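Local coordinates for acyltransferase (Actinoplanes teichomyceticus, PDB 4Q38), which transfers long aliphatic acyl groups from acyl-CoA to the amino sugar of teicoplanin-type glycopeptide antibiotics, as an N-acyltransferase with a GNAT-like C-terminal domain, at residues P206-L210 and H242-W248; L188-G192 and F234-F239. One frame throughout, in Å; residues are numbered along the deposited sequence.

Contact 1. Residues P206-L210 and H242-W248; sequences PHLGL and HGARVAW. With TEC (2-amino-6-O-decanoyl-2-deoxy-beta-D-glucopyranose), chain E.
A chi1 of 64° puts His207 CG between the backbone N and the carbonyl carbon, where the ring meets Trp248, whose CG lies beside its own backbone N (chi1 -72°). In the conformer described, one of two modelled for Trp248, the side chains cross at about a right angle in an edge-to-face pair: the pyrrole edge of the indole is directed at one face of the imidazole, Trp248 CD1 lying 3.3 Å from His207 CG, toward the ring's rim. At the other end, His242 NE2 donates to His207 O at 2.9 Å, nearly straight and in the plane of the His242 ring, but from above the carbonyl plane. Pro206 CB lies over a face of the same ring, a CH-pi contact 3.6 Å from the centroid, so His242 is held by both edge and face. Along the two strands the backbones pair in parallel: Leu208 N donates to Val246 O (3.1 Å), Trp248 N to Leu208 O, and Leu210 N to Trp248 O. Ala244 CB packs on Leu208 CG at 3.8 Å, and a water joins Pro206 O to Arg245 N. Leu210 O comes within 3.4 Å of TEC CAN, lining the acyl-sugar pocket. The strands belong to a beta-alpha-beta unit with helix 221-238, which covers Leu208 through Ala231 and Phe235; strand 194-200 flanks 206-211, and strand 331-336 flanks 246-251.

Contact 2. Residues L188-G192 and F234-F239; sequences LYRLG and FFDRHF. With SO4 (sulfate ion), chain C.
Tyr189, the first residue of 188-192 to reach the helix, meets three phenylalanines. Its CG lies beside the backbone N (chi1 -64°), which sends the ring toward the helix end; Phe234 lies over one face, with Tyr189 CG 3.6 Å from Phe234 CE2. The two ring planes are inclined at 51°. Tyr189 CD2 touches Phe235 CE1 at 4.0 Å, and farther out the phenol meets Phe239, the two side chains coming from opposite directions. Here Tyr189 OH lies at the edge of the Phe239 ring, 3.5 Å from Phe239 CZ, while the hydroxyl itself is hydrogen-bonded to Gly186 O. Arg190 turns from the helix, its NE bound almost straight to Gly192 O at 2.8 Å. Both methyls of Leu191 meet Phe234, CD2 over the ring centre in a CH-pi contact 3.8 Å from the centroid and CD1 against CB, and Leu191 CD1 also touches Phe235 CE2 at 4.0 Å. Phe234 is thereby gripped on one face by Leu191, while His238 CD2 of its own helix covers the opposite face. Val150 of helix 148-155 also packs on Leu191 and Phe234. Tyr189 and Phe234 form an aromatic cluster, completed by Phe239 just past the helix end, within the hydrophobic core of the GNAT-like domain, where helix 221-238 packs against an outermost strand of the mixed sheet.

Contact 2 is wholly buried, whereas contact 1 is only partly so, with Pro206, His207, His242 and Trp248 partly exposed. Both draw on the same beta-alpha-beta unit: contact 1 joins its two strands inside the mixed sheet, and contact 2 packs the end of its helix against an outermost strand. The chemistry follows this placement, with backbone pairing and a histidine bond in contact 1 but apolar and aromatic packing in contact 2. They meet where Leu208 CD1 touches Phe235 CD2 at 3.6 Å. Contact 1 lies nearer the substrate site, holding Leu210 of the decanoyl-sugar pocket and His207, a binding residue for N-acetylglucosamine, which is not bound to this chain here.

Contact 1. Residues P206-L210 and H242-W248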
loop_
_atom_site.group_PDB
_atom_site.type_symbol
_atom_site.label_atom_id
_atom_site.label_comp_id
_atom_site.label_asym_id
_atom_site.label_seq_id
_atom_site.Cartn_x
_atom_site.Cartn_y
_atom_site.Cartn_z
ATOM N N PRO A 206 -17.205 -12.867 -4.715
ATOM C CA PRO A 206 -16.417 -11.710 -5.158
ATOM C C PRO A 206 -16.931 -10.426 -4.522
ATOM O O PRO A 206 -18.144 -10.243 -4.376
ATOM C CB PRO A 206 -16.656 -11.680 -6.673
ATOM C CG PRO A 206 -17.958 -12.393 -6.879
ATOM C CD PRO A 206 -17.935 -13.493 -5.837
ATOM N N HIS A 207 -16.009 -9.563 -4.106
ATOM C CA HIS A 207 -16.348 -8.176 -3.818
ATOM C C HIS A 207 -15.228 -7.265 -4.239
ATOM O O HIS A 207 -14.207 -7.720 -4.757
ATOM C CB HIS A 207 -16.734 -7.975 -2.349
ATOM C CG HIS A 207 -15.619 -8.253 -1.366
ATOM N ND1 HIS A 207 -15.519 -9.415 -0.696
ATOM C CD2 HIS A 207 -14.559 -7.455 -0.926
ATOM C CE1 HIS A 207 -14.437 -9.381 0.118
ATOM N NE2 HIS A 207 -13.855 -8.182 -0.017
ATOM N N LEU A 208 -15.417 -5.965 -4.050
ATOM C CA LEU A 208 -14.311 -5.029 -4.219
ATOM C C LEU A 208 -13.891 -4.460 -2.875
ATOM O O LEU A 208 -14.723 -3.979 -2.104
ATOM C CB LEU A 208 -14.687 -3.915 -5.196
ATOM C CG LEU A 208 -15.086 -4.340 -6.622
ATOM C CD1 LEU A 208 -15.519 -3.088 -7.377
ATOM C CD2 LEU A 208 -13.958 -5.029 -7.381
ATOM N N GLY A 209 -12.595 -4.528 -2.583
ATOM C CA GLY A 209 -12.055 -3.833 -1.424
ATOM C C GLY A 209 -12.017 -2.353 -1.775
ATOM O O GLY A 209 -11.659 -1.989 -2.892
ATOM N N LEU A 210 -12.429 -1.505 -0.846
ATOM C CA LEU A 210 -12.404 -0.056 -1.084
ATOM C C LEU A 210 -11.298 0.510 -0.206
ATOM O O LEU A 210 -11.180 0.124 0.944
ATOM C CB LEU A 210 -13.770 0.570 -0.770
ATOM C CG LEU A 210 -13.997 2.075 -1.004
ATOM C CD1 LEU A 210 -15.478 2.324 -1.254
ATOM C CD2 LEU A 210 -13.502 2.924 0.163
ATOM N N HIS A 242 -15.098 -11.330 -12.636
ATOM C CA HIS A 242 -15.168 -11.105 -11.190
ATOM C C HIS A 242 -16.585 -10.960 -10.701
ATOM O O HIS A 242 -17.037 -11.757 -9.885
ATOM C CB HIS A 242 -14.285 -9.936 -10.743
ATOM C CG HIS A 242 -14.052 -9.891 -9.255
ATOM N ND1 HIS A 242 -13.386 -10.861 -8.600
ATOM C CD2 HIS A 242 -14.426 -8.952 -8.294
ATOM C CE1 HIS A 242 -13.326 -10.561 -7.289
ATOM N NE2 HIS A 242 -13.958 -9.389 -7.099
ATOM N N GLY A 243 -17.296 -9.954 -11.198
ATOM C CA GLY A 243 -18.733 -9.793 -10.926
ATOM C C GLY A 243 -19.143 -9.340 -9.529
ATOM O O GLY A 243 -20.206 -9.708 -9.054
ATOM N N ALA A 244 -18.328 -8.518 -8.875
ATOM C CA ALA A 244 -18.679 -7.985 -7.561
ATOM C C ALA A 244 -19.901 -7.070 -7.633
ATOM O O ALA A 244 -20.067 -6.324 -8.602
ATOM C CB ALA A 244 -17.500 -7.213 -6.970
ATOM N N ARG A 245 -20.729 -7.102 -6.592
ATOM C CA ARG A 245 -21.862 -6.172 -6.469
ATOM C C ARG A 245 -21.720 -5.221 -5.288
ATOM O O ARG A 245 -22.441 -4.219 -5.193
ATOM C CB ARG A 245 -23.184 -6.958 -6.336
ATOM C CG ARG A 245 -23.533 -7.804 -7.556
ATOM C CD ARG A 245 -23.702 -6.951 -8.806
ATOM N NE ARG A 245 -24.596 -5.823 -8.558
ATOM C CZ ARG A 245 -25.882 -5.776 -8.904
ATOM N NH1 ARG A 245 -26.450 -6.793 -9.549
ATOM N NH2 ARG A 245 -26.600 -4.693 -8.617
ATOM N N VAL A 246 -20.781 -5.525 -4.390
ATOM C CA VAL A 246 -20.626 -4.831 -3.110
ATOM C C VAL A 246 -19.166 -4.389 -2.891
ATOM O O VAL A 246 -18.253 -5.114 -3.277
ATOM C CB VAL A 246 -21.025 -5.787 -1.955
ATOM C CG1 VAL A 246 -20.840 -5.134 -0.600
ATOM C CG2 VAL A 246 -22.463 -6.283 -2.116
ATOM N N ALA A 247 -18.964 -3.245 -2.237
ATOM C CA ALA A 247 -17.648 -2.825 -1.793
ATOM C C ALA A 247 -17.576 -3.034 -0.295
ATOM O O ALA A 247 -18.528 -2.711 0.430
ATOM C CB ALA A 247 -17.390 -1.359 -2.136
ATOM N N TRP A 248 -16.443 -3.576 0.155
ATOM C CA TRP A 248 -16.204 -3.742 1.575
ATOM C C TRP A 248 -15.079 -2.855 2.014
ATOM O O TRP A 248 -14.117 -2.624 1.277
ATOM C CB TRP A 248 -15.909 -5.198 1.906
ATOM C CG TRP A 248 -17.126 -6.093 1.817
ATOM C CD1 TRP A 248 -17.696 -6.643 0.669
ATOM C CD2 TRP A 248 -17.965 -6.570 2.922
ATOM N NE1 TRP A 248 -18.793 -7.409 0.982
ATOM C CE2 TRP A 248 -19.013 -7.399 2.317
ATOM C CE3 TRP A 248 -17.959 -6.394 4.298
ATOM C CZ2 TRP A 248 -19.986 -8.022 3.078
ATOM C CZ3 TRP A 248 -18.948 -7.025 5.051
ATOM C CH2 TRP A 248 -19.938 -7.819 4.455
HETATM C CAV TEC E . -16.236 6.847 5.548
HETATM C CAU TEC E . -15.599 6.697 4.185
HETATM C CAT TEC E . -15.536 5.264 3.724
HETATM C CAS TEC E . -15.083 4.340 4.820
HETATM C CAR TEC E . -14.480 3.107 4.215
HETATM C CAQ TEC E . -13.014 3.174 4.442
HETATM C CAP TEC E . -12.278 1.995 3.909
HETATM C CAO TEC E . -10.847 2.406 3.826
HETATM C CAN TEC E . -9.942 1.247 3.956
HETATM C CAM TEC E . -8.522 1.610 3.605
HETATM O OAW TEC E . -8.243 2.698 3.163
HETATM O O6 TEC E . -7.628 0.670 3.955
HETATM C C6 TEC E . -6.671 0.200 3.027
HETATM C C5 TEC E . -5.223 0.551 3.453
HETATM O O5 TEC E . -4.368 -0.550 3.395
HETATM C C1 TEC E . -3.290 -0.055 4.237
HETATM O O1 TEC E . -2.605 -0.902 4.951
HETATM C C2 TEC E . -2.379 0.757 3.359
HETATM N N2 TEC E . -1.288 1.252 4.182
HETATM C C3 TEC E . -3.241 1.880 3.023
HETATM O O3 TEC E . -2.540 2.371 2.015
HETATM C C4 TEC E . -4.617 1.527 2.523
HETATM O O4 TEC E . -5.360 2.590 2.595
HETATM O O HOH W 1 -20.141 -8.369 -4.297
#

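Contact 2. Residues L188-G192 and F234-F239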
loop_
_atom_site.group_PDB
_atom_site.type_symbol
_atom_site.label_atom_id
_atom_site.label_comp_id
_atom_site.label_asym_id
_atom_site.label_seq_id
_atom_site.Cartn_x
_atom_site.Cartn_y
_atom_site.Cartn_z
ATOM N N LEU A 188 -5.316 -3.945 -7.970
ATOM C CA LEU A 188 -5.773 -2.724 -7.317
ATOM C C LEU A 188 -5.743 -1.605 -8.352
ATOM O O LEU A 188 -4.761 -1.487 -9.102
ATOM C CB LEU A 188 -4.845 -2.358 -6.150
ATOM C CG LEU A 188 -5.149 -1.065 -5.367
ATOM C CD1 LEU A 188 -6.183 -1.310 -4.288
ATOM C CD2 LEU A 188 -3.884 -0.521 -4.714
ATOM N N TYR A 189 -6.796 -0.796 -8.378
ATOM C CA TYR A 189 -6.909 0.347 -9.306
ATOM C C TYR A 189 -7.419 1.594 -8.617
ATOM O O TYR A 189 -8.411 1.550 -7.890
ATOM C CB TYR A 189 -7.794 -0.008 -10.528
ATOM C CG TYR A 189 -7.136 -1.094 -11.317
ATOM C CD1 TYR A 189 -6.145 -0.790 -12.253
ATOM C CD2 TYR A 189 -7.433 -2.443 -11.070
ATOM C CE1 TYR A 189 -5.488 -1.786 -12.948
ATOM C CE2 TYR A 189 -6.771 -3.449 -11.755
ATOM C CZ TYR A 189 -5.798 -3.112 -12.687
ATOM O OH TYR A 189 -5.120 -4.095 -13.371
ATOM N N ARG A 190 -6.735 2.710 -8.846
ATOM C CA ARG A 190 -7.231 3.993 -8.362
ATOM C C ARG A 190 -8.203 4.559 -9.395
ATOM O O ARG A 190 -7.850 4.768 -10.564
ATOM C CB ARG A 190 -6.086 4.978 -8.071
ATOM C CG ARG A 190 -6.599 6.298 -7.492
ATOM C CD ARG A 190 -5.512 7.229 -6.979
ATOM N NE ARG A 190 -6.147 8.372 -6.324
ATOM C CZ ARG A 190 -5.579 9.144 -5.403
ATOM N NH1 ARG A 190 -4.327 8.919 -5.001
ATOM N NH2 ARG A 190 -6.279 10.136 -4.870
ATOM N N LEU A 191 -9.427 4.793 -8.946
ATOM C CA LEU A 191 -10.488 5.270 -9.811
ATOM C C LEU A 191 -10.997 6.607 -9.272
ATOM O O LEU A 191 -12.110 6.716 -8.744
ATOM C CB LEU A 191 -11.605 4.215 -9.888
ATOM C CG LEU A 191 -11.230 2.796 -10.362
ATOM C CD1 LEU A 191 -12.488 1.930 -10.411
ATOM C CD2 LEU A 191 -10.538 2.750 -11.725
ATOM N N GLY A 192 -10.161 7.633 -9.393
ATOM C CA GLY A 192 -10.488 8.941 -8.807
ATOM C C GLY A 192 -9.967 9.002 -7.389
ATOM O O GLY A 192 -8.807 8.653 -7.152
ATOM N N PHE A 234 -15.977 -0.172 -14.421
ATOM C CA PHE A 234 -14.575 -0.473 -14.629
ATOM C C PHE A 234 -14.310 -1.979 -14.541
ATOM O O PHE A 234 -13.732 -2.567 -15.451
ATOM C CB PHE A 234 -13.694 0.246 -13.607
ATOM C CG PHE A 234 -12.221 0.012 -13.821
ATOM C CD1 PHE A 234 -11.520 0.739 -14.778
ATOM C CD2 PHE A 234 -11.541 -0.942 -13.075
ATOM C CE1 PHE A 234 -10.155 0.528 -14.979
ATOM C CE2 PHE A 234 -10.183 -1.169 -13.272
ATOM C CZ PHE A 234 -9.488 -0.427 -14.221
ATOM N N PHE A 235 -14.729 -2.591 -13.442
ATOM C CA PHE A 235 -14.437 -4.015 -13.247
ATOM C C PHE A 235 -15.247 -4.952 -14.147
ATOM O O PHE A 235 -14.727 -5.983 -14.603
ATOM C CB PHE A 235 -14.499 -4.383 -11.764
ATOM C CG PHE A 235 -13.350 -3.803 -10.968
ATOM C CD1 PHE A 235 -12.120 -4.456 -10.917
ATOM C CD2 PHE A 235 -13.482 -2.572 -10.322
ATOM C CE1 PHE A 235 -11.050 -3.916 -10.209
ATOM C CE2 PHE A 235 -12.418 -2.024 -9.610
ATOM C CZ PHE A 235 -11.203 -2.702 -9.547
ATOM N N ASP A 236 -16.493 -4.586 -14.442
ATOM C CA ASP A 236 -17.298 -5.408 -15.344
ATOM C C ASP A 236 -16.749 -5.362 -16.765
ATOM O O ASP A 236 -16.819 -6.360 -17.488
ATOM C CB ASP A 236 -18.782 -5.043 -15.284
ATOM C CG ASP A 236 -19.434 -5.439 -13.973
ATOM O OD1 ASP A 236 -18.808 -6.124 -13.131
ATOM O OD2 ASP A 236 -20.593 -5.066 -13.772
ATOM N N ARG A 237 -16.151 -4.233 -17.152
ATOM C CA ARG A 237 -15.456 -4.169 -18.440
ATOM C C ARG A 237 -14.130 -4.926 -18.508
ATOM O O ARG A 237 -13.889 -5.660 -19.470
ATOM C CB ARG A 237 -15.235 -2.715 -18.910
ATOM C CG ARG A 237 -16.492 -2.061 -19.461
ATOM C CD ARG A 237 -16.926 -2.651 -20.798
ATOM N NE ARG A 237 -16.122 -2.133 -21.904
ATOM C CZ ARG A 237 -16.465 -2.212 -23.189
ATOM N NH1 ARG A 237 -17.604 -2.793 -23.549
ATOM N NH2 ARG A 237 -15.666 -1.704 -24.120
ATOM N N HIS A 238 -13.254 -4.732 -17.522
ATOM C CA HIS A 238 -11.893 -5.274 -17.632
ATOM C C HIS A 238 -11.669 -6.584 -16.922
ATOM O O HIS A 238 -10.759 -7.330 -17.279
ATOM C CB HIS A 238 -10.862 -4.235 -17.197
ATOM C CG HIS A 238 -11.015 -2.916 -17.923
ATOM N ND1 HIS A 238 -10.863 -2.804 -19.254
ATOM C CD2 HIS A 238 -11.342 -1.648 -17.455
ATOM C CE1 HIS A 238 -11.093 -1.518 -19.628
ATOM N NE2 HIS A 238 -11.379 -0.814 -18.527
ATOM N N PHE A 239 -12.485 -6.860 -15.914
ATOM C CA PHE A 239 -12.429 -8.136 -15.177
ATOM C C PHE A 239 -13.851 -8.692 -15.113
ATOM O O PHE A 239 -14.419 -8.844 -14.016
ATOM C CB PHE A 239 -11.860 -7.927 -13.766
ATOM C CG PHE A 239 -10.489 -7.314 -13.762
ATOM C CD1 PHE A 239 -10.335 -5.927 -13.790
ATOM C CD2 PHE A 239 -9.355 -8.117 -13.765
ATOM C CE1 PHE A 239 -9.063 -5.353 -13.806
ATOM C CE2 PHE A 239 -8.083 -7.553 -13.784
ATOM C CZ PHE A 239 -7.941 -6.171 -13.794
HETATM S S SO4 C . -14.410 2.395 -23.374
HETATM O O1 SO4 C . -14.475 1.951 -21.955
HETATM O O2 SO4 C . -14.402 1.226 -24.285
HETATM O O3 SO4 C . -15.584 3.255 -23.697
HETATM O O4 SO4 C . -13.153 3.152 -23.584
#